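Local atomic coordinates of putative major capsid protein (Cafeteriavirus-dependent mavirus, PDB entry 6G43), a protein that probably builds the icosahedral shell of the virophage as a trimeric double jelly-roll capsomer. Residues L373-L378 with K389-F394; Q352-I357 with F456-A461; N385-R390 with G423-F428. All coordinates share one frame; numbering follows the deposited sequence.

Overall arrangement
Along the chain, interaction 2 opens first, at residues 352-357. It is the last to close, when strand 448-457 returns to pair with strand 355-363, so interactions 1 and 3 both lie within its long loop. Interaction 1 closes a short loop between the start of helix 375-384 and helix 391-394. Interaction 3 starts at Asn385, on the stretch where interaction 1 ends, and closes further on at 423-428. The two overlap at Lys389 and Arg390. Ser424 joins all three, since its OG meets Phe394 O and Ile356 N. Together they tie the helices to two sheets of what is probably the second jelly roll.

Interaction 1 (L373-L378 with K389-F394); sequences LEQQQL and KRFSCF
Gln376 NE2 is held in two ways: it lies over one face of the Phe391 ring, and it donates to Asn181 O of the second subunit. The amide is almost flat on the ring, with the planes 13° apart. Gln376 NE2 is 3.4 Å from Phe391 CZ, displaced toward the rim of the ring. This is an amide-pi stack. The side chain points away from the helix 391-394 at its base, and a bend at chi2 (-69°) brings the amide back over the ring. The bond to Asn181 fixes the stacked amide from across the trimer interface.

Gln375 meets the same ring in a different way. Its side chain crosses that of Phe391 at about a right angle, with OE1 of Gln375 4.0 Å from Phe391 CZ. The amide plane of Gln375 stands nearly upright to the ring, 80° from its plane.

Gln375 O touches both rings. It lies in plane at the edge of Phe391, 3.9 Å from Phe391 CE1. The same oxygen approaches Phe394 obliquely. Phe394 reaches further along the helix. Its CZ comes to 3.7 Å from Leu378 C and 4.1 Å from Leu378 CB.

The contact packs the first turn of helix 375-384 against helix 391-394. Gln375 NE2 bonds to two carbonyl groups, Ser395 O just after helix 391-394 and Ile356 O on strand 355-363. Leu378 also touches Leu359 of strand 355-363, while Tyr379 and Tyr387 meet Phe394 edge-to-face.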
ATOM      1  N   LEU A 373     -31.577   1.486  -1.209  1.00 33.07           N
ATOM      2  CA  LEU A 373     -30.181   1.367  -0.773  1.00 31.88           C
ATOM      3  C   LEU A 373     -29.954   1.750   0.690  1.00 31.13           C
ATOM      4  O   LEU A 373     -30.435   2.786   1.151  1.00 30.41           O
ATOM      5  CB  LEU A 373     -29.270   2.227  -1.662  1.00 31.58           C
ATOM      6  CG  LEU A 373     -29.211   1.890  -3.157  1.00 31.32           C
ATOM      7  CD1 LEU A 373     -28.141   2.728  -3.841  1.00 31.02           C
ATOM      8  CD2 LEU A 373     -28.950   0.408  -3.384  1.00 31.10           C
ATOM      9  N   GLU A 374     -29.211   0.901   1.400  1.00 30.73           N
ATOM     10  CA  GLU A 374     -28.741   1.180   2.760  1.00 30.81           C
ATOM     11  C   GLU A 374     -27.265   1.599   2.714  1.00 29.77           C
ATOM     12  O   GLU A 374     -26.656   1.596   1.643  1.00 29.46           O
ATOM     13  CB  GLU A 374     -28.963  -0.049   3.649  1.00 31.58           C
ATOM     14  CG  GLU A 374     -30.443  -0.368   3.844  1.00 32.48           C
ATOM     15  CD  GLU A 374     -30.704  -1.658   4.602  1.00 33.07           C
ATOM     16  OE1 GLU A 374     -29.996  -2.657   4.361  1.00 34.04           O
ATOM     17  OE2 GLU A 374     -31.641  -1.683   5.426  1.00 33.38           O
ATOM     18  N   GLN A 375     -26.709   1.973   3.868  1.00 29.05           N
ATOM     19  CA  GLN A 375     -25.350   2.546   3.958  1.00 28.26           C
ATOM     20  C   GLN A 375     -24.227   1.770   3.264  1.00 27.44           C
ATOM     21  O   GLN A 375     -23.377   2.377   2.606  1.00 27.18           O
ATOM     22  CB  GLN A 375     -24.953   2.784   5.424  1.00 28.32           C
ATOM     23  CG  GLN A 375     -25.414   4.127   5.970  1.00 28.70           C
ATOM     24  CD  GLN A 375     -24.591   4.612   7.155  1.00 28.58           C
ATOM     25  OE1 GLN A 375     -24.150   3.818   7.985  1.00 28.57           O
ATOM     26  NE2 GLN A 375     -24.391   5.928   7.245  1.00 28.39           N
ATOM     27  N   GLN A 376     -24.218   0.448   3.426  1.00 26.50           N
ATOM     28  CA  GLN A 376     -23.198  -0.406   2.809  1.00 26.20           C
ATOM     29  C   GLN A 376     -23.168  -0.262   1.286  1.00 25.98           C
ATOM     30  O   GLN A 376     -22.091  -0.234   0.687  1.00 26.06           O
ATOM     31  CB  GLN A 376     -23.415  -1.880   3.186  1.00 25.71           C
ATOM     32  CG  GLN A 376     -23.160  -2.213   4.653  1.00 25.73           C
ATOM     33  CD  GLN A 376     -21.693  -2.131   5.063  1.00 25.79           C
ATOM     34  OE1 GLN A 376     -20.794  -2.048   4.223  1.00 25.43           O
ATOM     35  NE2 GLN A 376     -21.448  -2.154   6.370  1.00 25.83           N
ATOM     36  N   GLN A 377     -24.350  -0.159   0.680  1.00 25.71           N
ATOM     37  CA  GLN A 377     -24.478  -0.013  -0.775  1.00 25.75           C
ATOM     38  C   GLN A 377     -24.183   1.413  -1.242  1.00 25.32           C
ATOM     39  O   GLN A 377     -23.634   1.606  -2.329  1.00 25.50           O
ATOM     40  CB  GLN A 377     -25.863  -0.461  -1.257  1.00 25.96           C
ATOM     41  CG  GLN A 377     -26.013  -1.972  -1.393  1.00 26.42           C
ATOM     42  CD  GLN A 377     -25.925  -2.703  -0.058  1.00 26.76           C
ATOM     43  OE1 GLN A 377     -26.705  -2.431   0.857  1.00 27.24           O
ATOM     44  NE2 GLN A 377     -24.977  -3.639   0.058  1.00 26.67           N
ATOM     45  N   LEU A 378     -24.552   2.404  -0.431  1.00 24.83           N
ATOM     46  CA  LEU A 378     -24.187   3.797  -0.695  1.00 24.81           C
ATOM     47  C   LEU A 378     -22.669   3.997  -0.616  1.00 24.53           C
ATOM     48  O   LEU A 378     -22.096   4.744  -1.414  1.00 24.30           O
ATOM     49  CB  LEU A 378     -24.906   4.739   0.278  1.00 24.81           C
ATOM     50  CG  LEU A 378     -26.437   4.787   0.162  1.00 24.89           C
ATOM     51  CD1 LEU A 378     -27.051   5.526   1.342  1.00 24.80           C
ATOM     52  CD2 LEU A 378     -26.876   5.427  -1.148  1.00 24.80           C
ATOM     53  N   LYS A 389     -11.917   6.779   1.099  1.00 24.30           N
ATOM     54  CA  LYS A 389     -11.872   6.496   2.542  1.00 24.47           C
ATOM     55  C   LYS A 389     -12.655   5.235   2.903  1.00 24.49           C
ATOM     56  O   LYS A 389     -13.341   4.647   2.062  1.00 24.41           O
ATOM     57  CB  LYS A 389     -12.377   7.698   3.345  1.00 24.55           C
ATOM     58  CG  LYS A 389     -11.750   9.017   2.918  1.00 24.66           C
ATOM     59  CD  LYS A 389     -11.813  10.082   4.001  1.00 24.87           C
ATOM     60  CE  LYS A 389     -10.769   9.870   5.092  1.00 25.08           C
ATOM     61  NZ  LYS A 389      -9.369   9.864   4.580  1.00 25.29           N
ATOM     62  N   ARG A 390     -12.523   4.828   4.162  1.00 24.80           N
ATOM     63  CA  ARG A 390     -13.097   3.585   4.678  1.00 25.07           C
ATOM     64  C   ARG A 390     -14.502   3.773   5.245  1.00 24.63           C
ATOM     65  O   ARG A 390     -14.930   4.899   5.504  1.00 24.66           O
ATOM     66  CB  ARG A 390     -12.167   3.021   5.745  1.00 25.91           C
ATOM     67  CG  ARG A 390     -10.797   2.652   5.192  1.00 26.89           C
ATOM     68  CD  ARG A 390      -9.675   2.895   6.185  1.00 27.95           C
ATOM     69  NE  ARG A 390      -8.387   2.482   5.630  1.00 28.90           N
ATOM     70  CZ  ARG A 390      -7.673   3.160   4.726  1.00 29.76           C
ATOM     71  NH1 ARG A 390      -8.098   4.329   4.238  1.00 30.27           N
ATOM     72  NH2 ARG A 390      -6.514   2.662   4.303  1.00 29.77           N
ATOM     73  N   PHE A 391     -15.205   2.656   5.439  1.00 23.90           N
ATOM     74  CA  PHE A 391     -16.600   2.669   5.903  1.00 23.41           C
ATOM     75  C   PHE A 391     -16.762   3.286   7.293  1.00 22.86           C
ATOM     76  O   PHE A 391     -17.729   4.010   7.535  1.00 22.79           O
ATOM     77  CB  PHE A 391     -17.202   1.258   5.898  1.00 23.37           C
ATOM     78  CG  PHE A 391     -18.670   1.225   6.253  1.00 23.38           C
ATOM     79  CD1 PHE A 391     -19.640   1.497   5.292  1.00 23.35           C
ATOM     80  CD2 PHE A 391     -19.084   0.937   7.555  1.00 23.22           C
ATOM     81  CE1 PHE A 391     -20.991   1.475   5.615  1.00 23.45           C
ATOM     82  CE2 PHE A 391     -20.432   0.912   7.884  1.00 23.23           C
ATOM     83  CZ  PHE A 391     -21.387   1.182   6.914  1.00 23.33           C
ATOM     84  N   SER A 392     -15.825   2.986   8.192  1.00 22.26           N
ATOM     85  CA  SER A 392     -15.813   3.557   9.541  1.00 22.00           C
ATOM     86  C   SER A 392     -15.961   5.078   9.517  1.00 22.01           C
ATOM     87  O   SER A 392     -16.688   5.643  10.336  1.00 22.32           O
ATOM     88  CB  SER A 392     -14.526   3.164  10.267  1.00 21.97           C
ATOM     89  OG  SER A 392     -14.493   3.685  11.584  1.00 21.83           O
ATOM     90  N   CYS A 393     -15.281   5.720   8.568  1.00 21.81           N
ATOM     91  CA  CYS A 393     -15.413   7.154   8.320  1.00 21.59           C
ATOM     92  C   CYS A 393     -16.754   7.495   7.653  1.00 21.37           C
ATOM     93  O   CYS A 393     -17.551   8.253   8.211  1.00 21.01           O
ATOM     94  CB  CYS A 393     -14.244   7.635   7.452  1.00 21.65           C
ATOM     95  SG  CYS A 393     -14.363   9.338   6.857  1.00 22.03           S
ATOM     96  N   PHE A 394     -16.983   6.919   6.470  1.00 21.07           N
ATOM     97  CA  PHE A 394     -18.152   7.215   5.614  1.00 20.85           C
ATOM     98  C   PHE A 394     -19.498   7.125   6.334  1.00 20.80           C
ATOM     99  O   PHE A 394     -20.341   8.013   6.195  1.00 20.53           O
ATOM    100  CB  PHE A 394     -18.155   6.264   4.405  1.00 20.70           C
ATOM    101  CG  PHE A 394     -19.356   6.411   3.495  1.00 20.62           C
ATOM    102  CD1 PHE A 394     -20.514   5.672   3.716  1.00 20.59           C
ATOM    103  CD2 PHE A 394     -19.315   7.257   2.395  1.00 20.47           C
ATOM    104  CE1 PHE A 394     -21.612   5.795   2.873  1.00 20.58           C
ATOM    105  CE2 PHE A 394     -20.413   7.382   1.552  1.00 20.50           C
ATOM    106  CZ  PHE A 394     -21.561   6.650   1.788  1.00 20.42           C
TER

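Interaction 2 (Q352-I357 with F456-A461); sequences QLAGII and FVTPEA
Ala354 points its methyl at Phe456 where two antiparallel strands meet. Ala354 CB comes within 3.5 Å of Phe456 CD2 and approaches the ring obliquely. The first torsion of Phe456 places the ring there. With chi1 at 59°, CG sits between the backbone N and the carbonyl carbon, and the ring swings off the strand. Its edge then meets Thr458 CG2 in plane. The methyl of Ala354 is also pressed against the backbone, with CB 3.4 Å from Val457 O.

One residue further on, Gly355 and Val457 form a hydrogen-bonded pair. Gly355 N donates to Val457 O at 3.0 Å, a bent bond of 138°. The return bond, Val457 N to Gly355 O, is 2.9 Å and much straighter at 168°. Gly355 has no side chain, and Val457 CG2 packs over its backbone, 3.6 Å from Gly355 O. Val457 CG1 turns instead toward Ile357 CG2, 4.4 Å away.

Ile356 and Phe456 make the next pair, a non-hydrogen-bonded one. Their side chains share the face of the sheet turned from Val457, and Ile356 CG1 lies 4.5 Å from Phe456 CB.

Beyond the strand end the chains spread apart. Gln352 bends at its second torsion, which carries its OE1 to 3.5 Å from Pro459 CG. Its NE2 donates to Asn152 O and Pro350 O.

The pairing joins the two central strands of a four-stranded antiparallel sheet, probably of the second jelly roll. Strand 319-328 flanks 448-457, and the backbone of Phe456 hydrogen-bonds to that of His319. Strand 366-369 lies beside 355-363. Strand 334-341 packs on Phe456 and Leu353, and Tyr468 of strand 464-483 packs on Pro459.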
ATOM      1  N   GLN A 352     -17.626  18.870  10.357  1.00 28.70           N
ATOM      2  CA  GLN A 352     -18.684  17.984  10.814  1.00 28.58           C
ATOM      3  C   GLN A 352     -19.610  17.659   9.642  1.00 28.39           C
ATOM      4  O   GLN A 352     -20.429  18.490   9.245  1.00 29.13           O
ATOM      5  CB  GLN A 352     -19.453  18.624  11.978  1.00 28.48           C
ATOM      6  CG  GLN A 352     -18.587  18.993  13.181  1.00 28.27           C
ATOM      7  CD  GLN A 352     -17.958  17.781  13.856  1.00 28.53           C
ATOM      8  OE1 GLN A 352     -18.666  16.931  14.402  1.00 28.79           O
ATOM      9  NE2 GLN A 352     -16.628  17.699  13.830  1.00 28.39           N
ATOM     10  N   LEU A 353     -19.440  16.466   9.069  1.00 27.83           N
ATOM     11  CA  LEU A 353     -20.360  15.942   8.059  1.00 27.43           C
ATOM     12  C   LEU A 353     -21.319  14.954   8.714  1.00 27.03           C
ATOM     13  O   LEU A 353     -20.983  14.317   9.719  1.00 27.30           O
ATOM     14  CB  LEU A 353     -19.614  15.245   6.913  1.00 27.80           C
ATOM     15  CG  LEU A 353     -18.400  15.919   6.275  1.00 28.07           C
ATOM     16  CD1 LEU A 353     -17.945  15.115   5.065  1.00 28.23           C
ATOM     17  CD2 LEU A 353     -18.709  17.347   5.874  1.00 28.20           C
ATOM     18  N   ALA A 354     -22.511  14.834   8.138  1.00 26.14           N
ATOM     19  CA  ALA A 354     -23.500  13.872   8.605  1.00 26.03           C
ATOM     20  C   ALA A 354     -23.253  12.500   7.982  1.00 25.99           C
ATOM     21  O   ALA A 354     -22.696  12.391   6.885  1.00 25.44           O
ATOM     22  CB  ALA A 354     -24.900  14.355   8.267  1.00 25.87           C
ATOM     23  N   GLY A 355     -23.661  11.460   8.704  1.00 26.07           N
ATOM     24  CA  GLY A 355     -23.740  10.113   8.158  1.00 26.13           C
ATOM     25  C   GLY A 355     -25.039   9.968   7.386  1.00 26.39           C
ATOM     26  O   GLY A 355     -26.119   9.968   7.982  1.00 26.37           O
ATOM     27  N   ILE A 356     -24.935   9.863   6.063  1.00 26.51           N
ATOM     28  CA  ILE A 356     -26.096   9.679   5.194  1.00 26.73           C
ATOM     29  C   ILE A 356     -26.508   8.210   5.247  1.00 27.23           C
ATOM     30  O   ILE A 356     -25.731   7.335   4.870  1.00 27.37           O
ATOM     31  CB  ILE A 356     -25.797  10.093   3.730  1.00 26.53           C
ATOM     32  CG1 ILE A 356     -25.413  11.577   3.664  1.00 26.51           C
ATOM     33  CG2 ILE A 356     -27.010   9.838   2.833  1.00 26.38           C
ATOM     34  CD1 ILE A 356     -24.898  12.033   2.315  1.00 26.79           C
ATOM     35  N   ILE A 357     -27.733   7.958   5.711  1.00 28.16           N
ATOM     36  CA  ILE A 357     -28.297   6.598   5.802  1.00 28.83           C
ATOM     37  C   ILE A 357     -29.286   6.248   4.684  1.00 29.33           C
ATOM     38  O   ILE A 357     -29.578   5.071   4.466  1.00 29.46           O
ATOM     39  CB  ILE A 357     -28.963   6.332   7.178  1.00 28.97           C
ATOM     40  CG1 ILE A 357     -30.156   7.270   7.437  1.00 29.20           C
ATOM     41  CG2 ILE A 357     -27.930   6.469   8.288  1.00 28.75           C
ATOM     42  CD1 ILE A 357     -31.045   6.820   8.578  1.00 29.54           C
ATOM     43  N   PHE A 456     -30.338  11.480   6.989  1.00 28.10           N
ATOM     44  CA  PHE A 456     -29.042  11.450   7.672  1.00 27.97           C
ATOM     45  C   PHE A 456     -29.113  11.578   9.191  1.00 28.35           C
ATOM     46  O   PHE A 456     -30.116  12.022   9.753  1.00 28.20           O
ATOM     47  CB  PHE A 456     -28.124  12.544   7.111  1.00 27.76           C
ATOM     48  CG  PHE A 456     -28.675  13.941   7.249  1.00 27.45           C
ATOM     49  CD1 PHE A 456     -29.524  14.470   6.279  1.00 27.44           C
ATOM     50  CD2 PHE A 456     -28.333  14.739   8.339  1.00 27.28           C
ATOM     51  CE1 PHE A 456     -30.030  15.758   6.399  1.00 27.16           C
ATOM     52  CE2 PHE A 456     -28.833  16.029   8.462  1.00 27.25           C
ATOM     53  CZ  PHE A 456     -29.687  16.539   7.493  1.00 27.11           C
ATOM     54  N   VAL A 457     -28.012  11.188   9.828  1.00 28.86           N
ATOM     55  CA  VAL A 457     -27.834  11.288  11.281  1.00 29.02           C
ATOM     56  C   VAL A 457     -26.641  12.198  11.570  1.00 29.13           C
ATOM     57  O   VAL A 457     -25.679  12.233  10.794  1.00 28.98           O
ATOM     58  CB  VAL A 457     -27.650   9.903  11.954  1.00 29.07           C
ATOM     59  CG1 VAL A 457     -28.874   9.033  11.708  1.00 29.21           C
ATOM     60  CG2 VAL A 457     -26.386   9.184  11.480  1.00 29.24           C
ATOM     61  N   THR A 458     -26.712  12.920  12.688  1.00 29.37           N
ATOM     62  CA  THR A 458     -25.705  13.917  13.059  1.00 29.72           C
ATOM     63  C   THR A 458     -25.007  13.544  14.374  1.00 30.12           C
ATOM     64  O   THR A 458     -25.582  12.820  15.190  1.00 30.15           O
ATOM     65  CB  THR A 458     -26.342  15.312  13.188  1.00 29.71           C
ATOM     66  OG1 THR A 458     -27.437  15.260  14.108  1.00 29.46           O
ATOM     67  CG2 THR A 458     -26.848  15.791  11.834  1.00 29.91           C
ATOM     68  N   PRO A 459     -23.763  14.030  14.582  1.00 30.81           N
ATOM     69  CA  PRO A 459     -22.985  13.698  15.785  1.00 30.93           C
ATOM     70  C   PRO A 459     -23.248  14.539  17.051  1.00 31.09           C
ATOM     71  O   PRO A 459     -22.578  14.314  18.057  1.00 30.59           O
ATOM     72  CB  PRO A 459     -21.541  13.905  15.315  1.00 30.69           C
ATOM     73  CG  PRO A 459     -21.649  15.016  14.336  1.00 30.73           C
ATOM     74  CD  PRO A 459     -22.941  14.773  13.607  1.00 30.62           C
ATOM     75  N   GLU A 460     -24.190  15.485  17.013  1.00 31.41           N
ATOM     76  CA  GLU A 460     -24.503  16.313  18.190  1.00 31.80           C
ATOM     77  C   GLU A 460     -25.214  15.517  19.289  1.00 31.41           C
ATOM     78  O   GLU A 460     -25.964  14.582  19.004  1.00 30.78           O
ATOM     79  CB  GLU A 460     -25.356  17.532  17.810  1.00 32.60           C
ATOM     80  CG  GLU A 460     -24.569  18.715  17.257  1.00 33.00           C
ATOM     81  CD  GLU A 460     -24.058  18.500  15.844  1.00 33.45           C
ATOM     82  OE1 GLU A 460     -24.753  17.851  15.035  1.00 33.61           O
ATOM     83  OE2 GLU A 460     -22.956  18.996  15.535  1.00 34.31           O
ATOM     84  N   ALA A 461     -24.984  15.913  20.539  1.00 31.85           N
ATOM     85  CA  ALA A 461     -25.589  15.258  21.702  1.00 32.41           C
ATOM     86  C   ALA A 461     -27.091  15.504  21.798  1.00 32.64           C
ATOM     87  O   ALA A 461     -27.641  16.377  21.119  1.00 31.94           O
ATOM     88  CB  ALA A 461     -24.916  15.732  22.980  1.00 32.43           C
TER

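Interaction 3 (N385-R390 with G423-F428); sequences NGYNKR and GSVIFF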
ATOM      1  N   ASN A 385     -17.029   4.986  -7.683  1.00 23.52           N
ATOM      2  CA  ASN A 385     -16.751   6.245  -8.379  1.00 23.28           C
ATOM      3  C   ASN A 385     -15.593   7.058  -7.768  1.00 23.25           C
ATOM      4  O   ASN A 385     -15.521   8.272  -7.964  1.00 23.12           O
ATOM      5  CB  ASN A 385     -18.031   7.089  -8.415  1.00 23.22           C
ATOM      6  CG  ASN A 385     -19.149   6.414  -9.193  1.00 23.07           C
ATOM      7  OD1 ASN A 385     -18.956   6.013 -10.336  1.00 23.46           O
ATOM      8  ND2 ASN A 385     -20.319   6.287  -8.581  1.00 22.99           N
ATOM      9  N   GLY A 386     -14.692   6.394  -7.040  1.00 23.23           N
ATOM     10  CA  GLY A 386     -13.449   7.011  -6.561  1.00 23.27           C
ATOM     11  C   GLY A 386     -13.355   7.453  -5.106  1.00 23.45           C
ATOM     12  O   GLY A 386     -12.313   7.971  -4.704  1.00 23.57           O
ATOM     13  N   TYR A 387     -14.407   7.255  -4.307  1.00 23.60           N
ATOM     14  CA  TYR A 387     -14.355   7.607  -2.879  1.00 23.71           C
ATOM     15  C   TYR A 387     -13.214   6.849  -2.192  1.00 23.88           C
ATOM     16  O   TYR A 387     -13.166   5.619  -2.235  1.00 23.83           O
ATOM     17  CB  TYR A 387     -15.686   7.326  -2.181  1.00 23.57           C
ATOM     18  CG  TYR A 387     -15.715   7.745  -0.726  1.00 23.49           C
ATOM     19  CD1 TYR A 387     -15.844   9.088  -0.367  1.00 23.60           C
ATOM     20  CD2 TYR A 387     -15.608   6.799   0.295  1.00 23.48           C
ATOM     21  CE1 TYR A 387     -15.865   9.476   0.967  1.00 23.63           C
ATOM     22  CE2 TYR A 387     -15.627   7.176   1.630  1.00 23.57           C
ATOM     23  CZ  TYR A 387     -15.760   8.513   1.966  1.00 23.62           C
ATOM     24  OH  TYR A 387     -15.780   8.884   3.296  1.00 23.53           O
ATOM     25  N   ASN A 388     -12.306   7.598  -1.567  1.00 23.90           N
ATOM     26  CA  ASN A 388     -10.991   7.074  -1.164  1.00 24.07           C
ATOM     27  C   ASN A 388     -10.824   6.758   0.335  1.00 24.14           C
ATOM     28  O   ASN A 388      -9.706   6.498   0.781  1.00 23.92           O
ATOM     29  CB  ASN A 388      -9.882   8.040  -1.636  1.00 24.03           C
ATOM     30  CG  ASN A 388      -9.957   9.409  -0.971  1.00 23.96           C
ATOM     31  OD1 ASN A 388     -10.786   9.649  -0.092  1.00 23.81           O
ATOM     32  ND2 ASN A 388      -9.093  10.319  -1.403  1.00 23.79           N
ATOM     33  N   LYS A 389     -11.917   6.779   1.099  1.00 24.30           N
ATOM     34  CA  LYS A 389     -11.872   6.496   2.542  1.00 24.47           C
ATOM     35  C   LYS A 389     -12.655   5.235   2.903  1.00 24.49           C
ATOM     36  O   LYS A 389     -13.341   4.647   2.062  1.00 24.41           O
ATOM     37  CB  LYS A 389     -12.377   7.698   3.345  1.00 24.55           C
ATOM     38  CG  LYS A 389     -11.750   9.017   2.918  1.00 24.66           C
ATOM     39  CD  LYS A 389     -11.813  10.082   4.001  1.00 24.87           C
ATOM     40  CE  LYS A 389     -10.769   9.870   5.092  1.00 25.08           C
ATOM     41  NZ  LYS A 389      -9.369   9.864   4.580  1.00 25.29           N
ATOM     42  N   ARG A 390     -12.523   4.828   4.162  1.00 24.80           N
ATOM     43  CA  ARG A 390     -13.097   3.585   4.678  1.00 25.07           C
ATOM     44  C   ARG A 390     -14.502   3.773   5.245  1.00 24.63           C
ATOM     45  O   ARG A 390     -14.930   4.899   5.504  1.00 24.66           O
ATOM     46  CB  ARG A 390     -12.167   3.021   5.745  1.00 25.91           C
ATOM     47  CG  ARG A 390     -10.797   2.652   5.192  1.00 26.89           C
ATOM     48  CD  ARG A 390      -9.675   2.895   6.185  1.00 27.95           C
ATOM     49  NE  ARG A 390      -8.387   2.482   5.630  1.00 28.90           N
ATOM     50  CZ  ARG A 390      -7.673   3.160   4.726  1.00 29.76           C
ATOM     51  NH1 ARG A 390      -8.098   4.329   4.238  1.00 30.27           N
ATOM     52  NH2 ARG A 390      -6.514   2.662   4.303  1.00 29.77           N
ATOM     53  N   GLY A 423     -18.070  11.293   8.303  1.00 23.17           N
ATOM     54  CA  GLY A 423     -19.345  11.373   7.581  1.00 23.00           C
ATOM     55  C   GLY A 423     -19.228  11.056   6.101  1.00 22.80           C
ATOM     56  O   GLY A 423     -18.145  10.725   5.606  1.00 22.33           O
ATOM     57  N   SER A 424     -20.354  11.188   5.401  1.00 22.60           N
ATOM     58  CA  SER A 424     -20.511  10.668   4.043  1.00 22.70           C
ATOM     59  C   SER A 424     -20.236  11.695   2.945  1.00 22.94           C
ATOM     60  O   SER A 424     -20.522  12.885   3.098  1.00 22.85           O
ATOM     61  CB  SER A 424     -21.931  10.129   3.854  1.00 22.52           C
ATOM     62  OG  SER A 424     -22.311   9.275   4.919  1.00 22.36           O
ATOM     63  N   VAL A 425     -19.671  11.204   1.843  1.00 23.16           N
ATOM     64  CA  VAL A 425     -19.640  11.906   0.566  1.00 23.16           C
ATOM     65  C   VAL A 425     -19.999  10.854  -0.479  1.00 23.23           C
ATOM     66  O   VAL A 425     -19.261   9.887  -0.656  1.00 23.33           O
ATOM     67  CB  VAL A 425     -18.252  12.507   0.264  1.00 23.27           C
ATOM     68  CG1 VAL A 425     -18.251  13.220  -1.083  1.00 23.25           C
ATOM     69  CG2 VAL A 425     -17.838  13.473   1.364  1.00 23.23           C
ATOM     70  N   ILE A 426     -21.139  11.035  -1.146  1.00 23.55           N
ATOM     71  CA  ILE A 426     -21.647  10.060  -2.116  1.00 23.60           C
ATOM     72  C   ILE A 426     -21.433  10.583  -3.536  1.00 23.61           C
ATOM     73  O   ILE A 426     -22.097  11.532  -3.959  1.00 23.50           O
ATOM     74  CB  ILE A 426     -23.144   9.745  -1.877  1.00 23.62           C
ATOM     75  CG1 ILE A 426     -23.347   9.178  -0.465  1.00 23.68           C
ATOM     76  CG2 ILE A 426     -23.660   8.743  -2.909  1.00 23.67           C
ATOM     77  CD1 ILE A 426     -24.786   9.144   0.004  1.00 23.67           C
ATOM     78  N   PHE A 427     -20.498   9.962  -4.254  1.00 23.65           N
ATOM     79  CA  PHE A 427     -20.298  10.212  -5.676  1.00 23.84           C
ATOM     80  C   PHE A 427     -21.144   9.234  -6.477  1.00 24.31           C
ATOM     81  O   PHE A 427     -21.106   8.030  -6.210  1.00 24.54           O
ATOM     82  CB  PHE A 427     -18.829  10.034  -6.056  1.00 23.68           C
ATOM     83  CG  PHE A 427     -17.926  11.074  -5.473  1.00 23.48           C
ATOM     84  CD1 PHE A 427     -17.785  12.311  -6.090  1.00 23.62           C
ATOM     85  CD2 PHE A 427     -17.212  10.821  -4.307  1.00 23.37           C
ATOM     86  CE1 PHE A 427     -16.948  13.280  -5.553  1.00 23.64           C
ATOM     87  CE2 PHE A 427     -16.375  11.785  -3.765  1.00 23.49           C
ATOM     88  CZ  PHE A 427     -16.243  13.017  -4.386  1.00 23.50           C
ATOM     89  N   PHE A 428     -21.903   9.746  -7.446  1.00 24.81           N
ATOM     90  CA  PHE A 428     -22.688   8.897  -8.349  1.00 25.25           C
ATOM     91  C   PHE A 428     -22.722   9.459  -9.772  1.00 25.30           C
ATOM     92  O   PHE A 428     -22.706  10.675  -9.971  1.00 24.76           O
ATOM     93  CB  PHE A 428     -24.107   8.649  -7.793  1.00 25.32           C
ATOM     94  CG  PHE A 428     -25.040   9.829  -7.903  1.00 25.37           C
ATOM     95  CD1 PHE A 428     -25.117  10.772  -6.891  1.00 25.43           C
ATOM     96  CD2 PHE A 428     -25.864   9.983  -9.013  1.00 25.53           C
ATOM     97  CE1 PHE A 428     -25.984  11.853  -6.987  1.00 25.43           C
ATOM     98  CE2 PHE A 428     -26.729  11.064  -9.117  1.00 25.58           C
ATOM     99  CZ  PHE A 428     -26.790  12.001  -8.102  1.00 25.33           C
TER
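Tyr387 follows the Schellman motif that ends helix 375-384 and reaches across to Val425 and Phe427. In the motif, Gly386 has positive phi. Gly386 N bonds to Ser383 O, and Tyr387 N bonds to Ser382 O.

Tyr387 CB lies at the edge of the Phe427 ring, near its plane and 4.4 Å from Phe427 CD2. With chi1 at -177°, CG extends away from the backbone N and the ring runs alongside residues 423-425. CD1 is 3.5 Å from Val425 O, which approaches the ring obliquely and also accepts a hydrogen bond from Ser382 OG. CE1 meets the Val425 side chain, 3.9 Å from Val425 CB, and the two side chains cross at about a right angle. At the tip, Tyr387 OH is 3.8 Å from Gly423 O, too far for a hydrogen bond. This buried hydroxyl has no polar partner in the model.

Asn385 fastens the other end of the contact. Its CB packs on Phe427 CB at 3.9 Å. Its ND2 donates to Asp432 OD2 and, across the contact, to Phe427 O, so one amide nitrogen serves two acceptors. The bond from Asn385 ND2 to Phe427 O is 3.0 Å long and 153° at the hydrogen, with the nitrogen lying 50° above the carbonyl plane.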